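Side-chain contacts in nucleoporin nup120 (Schizosaccharomyces pombe, PDB 4GQ2), which serves as a structural component of the nuclear pore complex, whose nucleoporins can also dock transiently associated nuclear transport factors: residues E482-S485 / Y490-Y493; Y287-H292 / F297-Y302; L725-R730 / F803-T808. One frame throughout, in Å; residues are numbered along the deposited sequence.

Contact 1: E482-S485 / Y490-Y493; sequences EPNS and YDYY
Glu482 and Asp491 close a short loop through their backbones. Asp491 N donates to Glu482 O over 2.6 Å in an almost linear bond, 177° at the hydrogen, and this is the one direct hydrogen bond between the two segments. Beside it Pro483 and Tyr490 form a single beta bridge, with their CA atoms 4.0 Å apart. Water supplies a second link: it accepts from Glu482 N at 3.0 Å and donates to Asp491 O at 2.8 Å. Both backbone polar atoms of each residue are thereby engaged in the closure.

Among the side chains, the polar pair is Asn484 and Asp491. They run alongside each other in the same direction, Asn484 CB lying 3.5 Å from Asp491 CB, and the amide is stacked on the carboxylate with the planes 20° apart. Asp491 carries its CG anti to the backbone N (chi1 -168°), and its OD1 accepts from Glu494 N as the N-cap of the helix that follows. The carboxylate is thus held from the helix side and flanked by the amide; its negative charge probably suits the helix start.

Apolar contact is modest. Tyr490 CD1 comes within 4.3 Å of Pro483 CD, and Glu482 O lies at the edge of the same ring, near its plane. The hydroxyl of Tyr490 is hydrogen-bonded to the backbone of another protein's chain, which also packs apolar side chains on Glu482 and Pro483.

Asp491 is the centre of an inverse gamma turn, in which the bond from Tyr492 N to Tyr490 O is weak. The whole is a surface loop that follows helix 464-478 and, through this turn and cap, leads directly into helix 492-515.

Contact 2: Y287-H292 / F297-Y302; sequences YLTSDH and FIALYY
Leu288 and Leu300 lie side by side and point the same way, Leu288 CD2 resting 3.8 Å from Leu300 CD1. The same methyl also reaches Ile298 CG2 at 4.1 Å, so one leucine branch serves two neighbours on that face of the hairpin. On the reverse face Thr289 has OG1 anti to the backbone N (chi1 -159°), which puts CG2 between the backbone N and the carbonyl carbon, 3.9 Å from Ala299 CB.

The antiparallel pairing sets which residues lie opposite each other: Thr289 and Ala299 are the hydrogen-bonded pair, joined both ways, while Leu288 with Leu300 and Ser290 with Ile298 are non-hydrogen-bonded pairs. These strands are the first two of a four-stranded antiparallel blade of the beta-propeller. Strand 249-254 of the preceding sheet packs on Leu288, Ile298 and Leu300; strand 346-354 packs on Thr289 and Ala299.

Near the connecting turn, Asp291 lies aslant to Phe297, carboxylate and ring planes 67° apart. Its OD1 accepts from Phe297 N at 3.0 Å, on the syn side and 20° out of the carboxylate plane, and also sits at the ring edge, 3.7 Å from Phe297 CD2. OD2 bonds to Ser354 OG, which helps fix the carboxylate's rotation. At the other end Tyr287 O takes the bond from Tyr301 N, and the ring of Tyr287 meets Tyr301 O edge-on, with CD2 3.4 Å from that oxygen.

Contact 3: L725-R730 / F803-T808; sequences LLEDWR and FIRDDT
Asp728 and Phe803 mark the nearest approach of the backbones, CA to CA 6.9 Å, where, in the helical part of the chain, helix 719-739 passes the end of helix 790-803 and the irregular chain that follows it.

The side chains meet as two crossings, each at about a right angle. In the first, Glu727 pushes its CG over one face of the Arg805 guanidinium, 3.3 Å from Arg805 NH2. A bend at chi2 (48°) then swings the Glu727 carboxylate back to Arg730, an i to i+3 salt bridge within helix 719-739. Arg730 grips it side-on, NE at 2.8 Å and NH2 at 3.3 Å from Glu727 OE2, the NE bond using the syn lone pair. Arg730 NH2 has a second anionic partner in Asp811.

Arg805 therefore meets the aliphatic part of the glutamate more closely than its charge. Glu727 OE2 lies 4.2 Å from Arg805 NH2 but well out of the guanidinium plane, where no N-H points at it. Water bridges the gap instead, accepting from Arg805 NH2 at 2.6 Å and giving a weak bond to Glu727 OE2. Arg805 is poorly ordered, so this link is probably loose.

In the second crossing, Asp728 sets its carboxylate at the edge of the Phe803 ring, OD1 3.7 Å from CD1, the two planes 85° apart. Arg658 forms a salt bridge with Asp728 OD2 through NH1 and a hydrogen bond to Phe803 O through NH2. Helix 672-703 adds Ile693 against Asp728 and Phe689 against the phenylalanine.

The buried carboxylate thus faces the ring's weakly positive hydrogen rim and is probably compensated mainly by its salt bridge to Arg658, whereas Arg805 packs its guanidinium face on Glu727 CG and probably adds only a weak, partly water-mediated attraction to a carboxylate paired with Arg730.

Overall arrangement
Contact 2 is the buried one, contact 1 lies at the surface, and contact 3 is in between, with both covered and exposed residues. All three follow one another along the chain without sharing an element, and none touches another: nearest atoms are about 52 Å apart for contacts 1 and 2, about 28 Å for 1 and 3 and about 34 Å for 2 and 3. Contact 2 joins adjacent strands by regular backbone bonds and apolar packing. Contact 1 closes a helix-leading loop with one direct bond and a water, beside another protein chain. Contact 3, bridging elements distant in sequence, relies on side-chain charges, a ring edge and water.

Contact 1: E482-S485 / Y490-Y493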
# COMPACT_ATOMS: atom_id res chain seq x y z
N GLU A 482 -24.77 -4.88 -20.76
CA GLU A 482 -25.95 -5.03 -21.61
C GLU A 482 -26.38 -3.75 -22.30
O GLU A 482 -26.28 -2.67 -21.72
CB GLU A 482 -27.11 -5.62 -20.81
CG GLU A 482 -27.08 -7.13 -20.78
CD GLU A 482 -27.90 -7.71 -19.65
OE1 GLU A 482 -27.69 -7.29 -18.49
OE2 GLU A 482 -28.75 -8.59 -19.93
N PRO A 483 -26.84 -3.87 -23.55
CA PRO A 483 -27.53 -2.81 -24.29
C PRO A 483 -28.78 -2.32 -23.55
O PRO A 483 -29.39 -3.08 -22.80
CB PRO A 483 -27.93 -3.50 -25.60
CG PRO A 483 -27.71 -4.96 -25.39
CD PRO A 483 -26.59 -5.04 -24.41
N ASN A 484 -29.13 -1.05 -23.76
CA ASN A 484 -30.31 -0.41 -23.16
C ASN A 484 -30.49 1.01 -23.71
O ASN A 484 -29.50 1.69 -23.98
CB ASN A 484 -30.18 -0.36 -21.63
CG ASN A 484 -31.52 -0.33 -20.91
OD1 ASN A 484 -31.85 0.66 -20.25
ND2 ASN A 484 -32.29 -1.40 -21.04
N SER A 485 -31.73 1.47 -23.89
CA SER A 485 -32.96 0.70 -23.67
C SER A 485 -33.64 0.44 -25.01
O SER A 485 -34.16 -0.65 -25.27
CB SER A 485 -33.91 1.45 -22.74
OG SER A 485 -35.05 0.67 -22.45
N TYR A 490 -25.22 1.26 -24.01
CA TYR A 490 -25.23 0.24 -22.97
C TYR A 490 -25.90 0.72 -21.70
O TYR A 490 -26.01 1.92 -21.46
CB TYR A 490 -23.81 -0.24 -22.66
CG TYR A 490 -23.10 -0.93 -23.80
CD1 TYR A 490 -23.30 -2.29 -24.05
CD2 TYR A 490 -22.21 -0.24 -24.62
CE1 TYR A 490 -22.65 -2.94 -25.09
CE2 TYR A 490 -21.56 -0.88 -25.66
CZ TYR A 490 -21.78 -2.23 -25.89
OH TYR A 490 -21.13 -2.88 -26.91
N ASP A 491 -26.38 -0.23 -20.90
CA ASP A 491 -26.90 0.05 -19.57
C ASP A 491 -25.72 0.11 -18.61
O ASP A 491 -25.40 -0.86 -17.92
CB ASP A 491 -27.90 -1.04 -19.13
CG ASP A 491 -28.70 -0.66 -17.89
OD1 ASP A 491 -28.35 0.35 -17.23
OD2 ASP A 491 -29.67 -1.37 -17.57
N TYR A 492 -25.06 1.27 -18.60
CA TYR A 492 -23.90 1.52 -17.75
C TYR A 492 -24.23 1.39 -16.27
O TYR A 492 -23.43 0.86 -15.50
CB TYR A 492 -23.35 2.92 -18.04
CG TYR A 492 -22.90 3.09 -19.47
CD1 TYR A 492 -21.73 2.46 -19.93
CD2 TYR A 492 -23.62 3.88 -20.37
CE1 TYR A 492 -21.30 2.61 -21.24
CE2 TYR A 492 -23.19 4.04 -21.69
CZ TYR A 492 -22.04 3.40 -22.11
OH TYR A 492 -21.60 3.55 -23.42
N TYR A 493 -25.42 1.85 -15.88
CA TYR A 493 -25.90 1.80 -14.51
C TYR A 493 -25.99 0.37 -13.98
O TYR A 493 -25.54 0.10 -12.86
CB TYR A 493 -27.25 2.51 -14.40
CG TYR A 493 -27.79 2.68 -12.99
CD1 TYR A 493 -28.34 1.60 -12.29
CD2 TYR A 493 -27.77 3.92 -12.36
CE1 TYR A 493 -28.84 1.75 -11.01
CE2 TYR A 493 -28.27 4.08 -11.07
CZ TYR A 493 -28.80 2.99 -10.41
OH TYR A 493 -29.30 3.14 -9.13
O HOH W 1 -25.52 -3.62 -18.11

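Contact 2: Y287-H292 / F297-Y302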
# COMPACT_ATOMS: atom_id res chain seq x y z
N TYR A 287 -3.82 -25.61 32.83
CA TYR A 287 -4.21 -25.30 34.21
C TYR A 287 -3.05 -24.65 34.95
O TYR A 287 -3.26 -23.96 35.95
CB TYR A 287 -4.58 -26.58 34.95
CG TYR A 287 -6.00 -27.07 34.76
CD1 TYR A 287 -6.33 -27.91 33.71
CD2 TYR A 287 -7.00 -26.71 35.66
CE1 TYR A 287 -7.62 -28.37 33.54
CE2 TYR A 287 -8.30 -27.16 35.51
CZ TYR A 287 -8.61 -27.99 34.45
OH TYR A 287 -9.90 -28.43 34.28
N LEU A 288 -1.84 -24.88 34.45
CA LEU A 288 -0.64 -24.40 35.12
C LEU A 288 0.22 -23.54 34.21
O LEU A 288 0.33 -23.81 33.01
CB LEU A 288 0.20 -25.59 35.61
CG LEU A 288 -0.34 -26.49 36.73
CD1 LEU A 288 0.68 -27.57 37.05
CD2 LEU A 288 -0.69 -25.69 37.98
N THR A 289 0.83 -22.51 34.79
CA THR A 289 1.93 -21.79 34.15
C THR A 289 2.90 -21.22 35.20
O THR A 289 2.51 -20.98 36.34
CB THR A 289 1.44 -20.67 33.21
OG1 THR A 289 2.47 -20.35 32.27
CG2 THR A 289 1.05 -19.41 33.99
N SER A 290 4.15 -21.01 34.80
CA SER A 290 5.14 -20.42 35.69
C SER A 290 5.67 -19.11 35.12
O SER A 290 5.59 -18.88 33.91
CB SER A 290 6.30 -21.39 35.94
OG SER A 290 7.22 -21.40 34.87
N ASP A 291 6.19 -18.25 35.99
CA ASP A 291 6.72 -16.97 35.55
C ASP A 291 8.08 -17.15 34.88
O ASP A 291 8.86 -18.03 35.26
CB ASP A 291 6.78 -15.94 36.68
CG ASP A 291 7.73 -16.33 37.79
OD1 ASP A 291 7.58 -17.44 38.34
OD2 ASP A 291 8.63 -15.52 38.11
N HIS A 292 8.34 -16.32 33.88
CA HIS A 292 9.49 -16.50 32.98
C HIS A 292 10.78 -15.98 33.53
O HIS A 292 11.86 -16.37 33.09
CB HIS A 292 9.20 -15.85 31.63
CG HIS A 292 7.97 -16.40 30.93
ND1 HIS A 292 8.05 -17.30 29.94
CD2 HIS A 292 6.62 -16.14 31.14
CE1 HIS A 292 6.80 -17.60 29.52
NE2 HIS A 292 5.93 -16.90 30.25
N PHE A 297 7.53 -19.10 40.81
CA PHE A 297 6.10 -18.88 41.05
C PHE A 297 5.26 -19.66 40.05
O PHE A 297 5.69 -19.92 38.93
CB PHE A 297 5.75 -17.40 40.97
CG PHE A 297 6.46 -16.56 41.99
CD1 PHE A 297 5.89 -16.34 43.24
CD2 PHE A 297 7.68 -15.97 41.69
CE1 PHE A 297 6.54 -15.55 44.18
CE2 PHE A 297 8.34 -15.18 42.63
CZ PHE A 297 7.76 -14.98 43.88
N ILE A 298 4.06 -20.03 40.49
CA ILE A 298 3.17 -20.88 39.72
C ILE A 298 1.77 -20.32 39.79
O ILE A 298 1.25 -20.08 40.88
CB ILE A 298 3.17 -22.33 40.26
CG1 ILE A 298 4.48 -23.03 39.92
CG2 ILE A 298 2.00 -23.13 39.70
CD1 ILE A 298 4.88 -24.10 40.92
N ALA A 299 1.16 -20.11 38.63
CA ALA A 299 -0.24 -19.75 38.56
C ALA A 299 -1.07 -20.99 38.27
O ALA A 299 -0.66 -21.85 37.48
CB ALA A 299 -0.47 -18.68 37.51
N LEU A 300 -2.22 -21.08 38.92
CA LEU A 300 -3.08 -22.26 38.83
C LEU A 300 -4.53 -21.83 38.69
O LEU A 300 -4.98 -20.90 39.37
CB LEU A 300 -2.87 -23.16 40.05
CG LEU A 300 -3.93 -24.18 40.50
CD1 LEU A 300 -4.18 -25.26 39.46
CD2 LEU A 300 -3.54 -24.80 41.83
N TYR A 301 -5.26 -22.52 37.81
CA TYR A 301 -6.63 -22.17 37.46
C TYR A 301 -7.66 -23.12 38.07
O TYR A 301 -7.47 -24.34 38.05
CB TYR A 301 -6.80 -22.17 35.94
CG TYR A 301 -8.19 -21.83 35.47
CD1 TYR A 301 -8.77 -20.59 35.77
CD2 TYR A 301 -8.93 -22.72 34.69
CE1 TYR A 301 -10.04 -20.27 35.33
CE2 TYR A 301 -10.21 -22.40 34.23
CZ TYR A 301 -10.75 -21.17 34.55
OH TYR A 301 -12.00 -20.83 34.12
N TYR A 302 -8.74 -22.53 38.59
CA TYR A 302 -9.86 -23.27 39.15
C TYR A 302 -11.13 -22.92 38.38
O TYR A 302 -11.59 -21.78 38.44
CB TYR A 302 -10.09 -22.88 40.61
CG TYR A 302 -9.07 -23.38 41.61
CD1 TYR A 302 -7.89 -22.68 41.83
CD2 TYR A 302 -9.31 -24.53 42.37
CE1 TYR A 302 -6.96 -23.11 42.76
CE2 TYR A 302 -8.39 -24.97 43.31
CZ TYR A 302 -7.21 -24.26 43.50
OH TYR A 302 -6.28 -24.68 44.42

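Contact 3: L725-R730 / F803-T808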
# COMPACT_ATOMS: atom_id res chain seq x y z
N LEU A 725 -2.60 22.35 10.81
CA LEU A 725 -3.41 21.17 10.57
C LEU A 725 -3.25 20.65 9.14
O LEU A 725 -3.19 19.44 8.92
CB LEU A 725 -4.88 21.45 10.87
CG LEU A 725 -5.22 21.61 12.35
CD1 LEU A 725 -6.62 22.19 12.47
CD2 LEU A 725 -5.12 20.28 13.09
N LEU A 726 -3.16 21.58 8.19
CA LEU A 726 -2.95 21.24 6.79
C LEU A 726 -1.62 20.53 6.62
O LEU A 726 -1.48 19.63 5.79
CB LEU A 726 -2.99 22.49 5.91
CG LEU A 726 -4.32 23.02 5.40
CD1 LEU A 726 -4.07 24.23 4.51
CD2 LEU A 726 -5.10 21.95 4.64
N GLU A 727 -0.64 20.95 7.41
CA GLU A 727 0.68 20.35 7.33
C GLU A 727 0.67 18.95 7.92
O GLU A 727 1.28 18.03 7.36
CB GLU A 727 1.72 21.23 8.03
CG GLU A 727 3.14 20.82 7.70
CD GLU A 727 3.38 20.61 6.21
OE1 GLU A 727 3.26 21.60 5.44
OE2 GLU A 727 3.68 19.46 5.80
N ASP A 728 -0.02 18.78 9.04
CA ASP A 728 -0.26 17.48 9.62
C ASP A 728 -0.98 16.57 8.61
O ASP A 728 -0.53 15.45 8.33
CB ASP A 728 -1.11 17.63 10.89
CG ASP A 728 -0.31 18.15 12.08
OD1 ASP A 728 0.93 18.26 11.98
OD2 ASP A 728 -0.93 18.45 13.12
N TRP A 729 -2.09 17.07 8.07
CA TRP A 729 -2.87 16.33 7.08
C TRP A 729 -1.99 15.83 5.98
O TRP A 729 -2.07 14.66 5.61
CB TRP A 729 -4.00 17.17 6.50
CG TRP A 729 -4.93 16.33 5.67
CD1 TRP A 729 -6.05 15.63 6.10
CD2 TRP A 729 -4.82 16.04 4.23
NE1 TRP A 729 -6.63 14.94 5.05
CE2 TRP A 729 -5.94 15.14 3.90
CE3 TRP A 729 -3.93 16.41 3.21
CZ2 TRP A 729 -6.15 14.65 2.61
CZ3 TRP A 729 -4.15 15.92 1.91
CH2 TRP A 729 -5.24 15.06 1.62
N ARG A 730 -1.13 16.71 5.48
CA ARG A 730 -0.24 16.38 4.37
C ARG A 730 0.63 15.18 4.69
O ARG A 730 0.64 14.21 3.94
CB ARG A 730 0.64 17.57 3.99
CG ARG A 730 1.53 17.29 2.80
CD ARG A 730 2.30 18.53 2.37
NE ARG A 730 3.53 18.62 3.12
CZ ARG A 730 4.74 18.36 2.65
NH1 ARG A 730 4.93 18.03 1.39
NH2 ARG A 730 5.77 18.47 3.47
N PHE A 803 5.17 14.60 13.64
CA PHE A 803 4.52 15.76 14.25
C PHE A 803 5.43 16.83 14.86
O PHE A 803 5.01 17.98 14.99
CB PHE A 803 3.47 15.33 15.27
CG PHE A 803 2.33 14.55 14.67
CD1 PHE A 803 1.34 15.20 13.94
CD2 PHE A 803 2.25 13.18 14.85
CE1 PHE A 803 0.29 14.48 13.39
CE2 PHE A 803 1.20 12.45 14.30
CZ PHE A 803 0.22 13.11 13.57
N ILE A 804 6.65 16.48 15.26
CA ILE A 804 7.49 17.47 15.94
C ILE A 804 8.29 18.28 14.93
O ILE A 804 9.14 17.75 14.22
CB ILE A 804 8.31 16.91 17.15
CG1 ILE A 804 9.51 16.07 16.71
CG2 ILE A 804 7.38 16.16 18.12
CD1 ILE A 804 10.84 16.79 16.82
N ARG A 805 7.98 19.57 14.88
CA ARG A 805 8.34 20.43 13.75
C ARG A 805 9.19 21.64 14.14
O ARG A 805 9.29 21.98 15.32
CB ARG A 805 7.06 20.92 13.05
CG ARG A 805 5.99 19.86 12.85
CD ARG A 805 4.83 20.36 12.01
NE ARG A 805 5.32 21.03 10.80
CZ ARG A 805 5.80 20.40 9.74
NH1 ARG A 805 5.85 19.08 9.69
NH2 ARG A 805 6.23 21.11 8.70
N ASP A 806 9.80 22.27 13.13
CA ASP A 806 10.59 23.50 13.28
C ASP A 806 11.07 24.04 11.93
O ASP A 806 11.01 23.34 10.91
CB ASP A 806 11.78 23.29 14.24
CG ASP A 806 12.52 21.99 13.98
OD1 ASP A 806 13.17 21.88 12.92
OD2 ASP A 806 12.46 21.09 14.84
N ASP A 807 11.55 25.29 11.93
CA ASP A 807 12.08 25.95 10.73
C ASP A 807 13.29 25.20 10.17
O ASP A 807 13.42 25.01 8.95
CB ASP A 807 12.50 27.40 11.03
CG ASP A 807 11.61 28.08 12.07
OD1 ASP A 807 10.38 28.17 11.85
OD2 ASP A 807 12.15 28.53 13.11
N THR A 808 14.16 24.77 11.08
CA THR A 808 15.46 24.17 10.75
C THR A 808 15.38 22.79 10.08
O THR A 808 16.25 22.45 9.27
CB THR A 808 16.39 24.11 12.00
OG1 THR A 808 17.27 22.98 11.89
CG2 THR A 808 15.59 23.98 13.30
O HOH W 2 6.44 19.19 6.96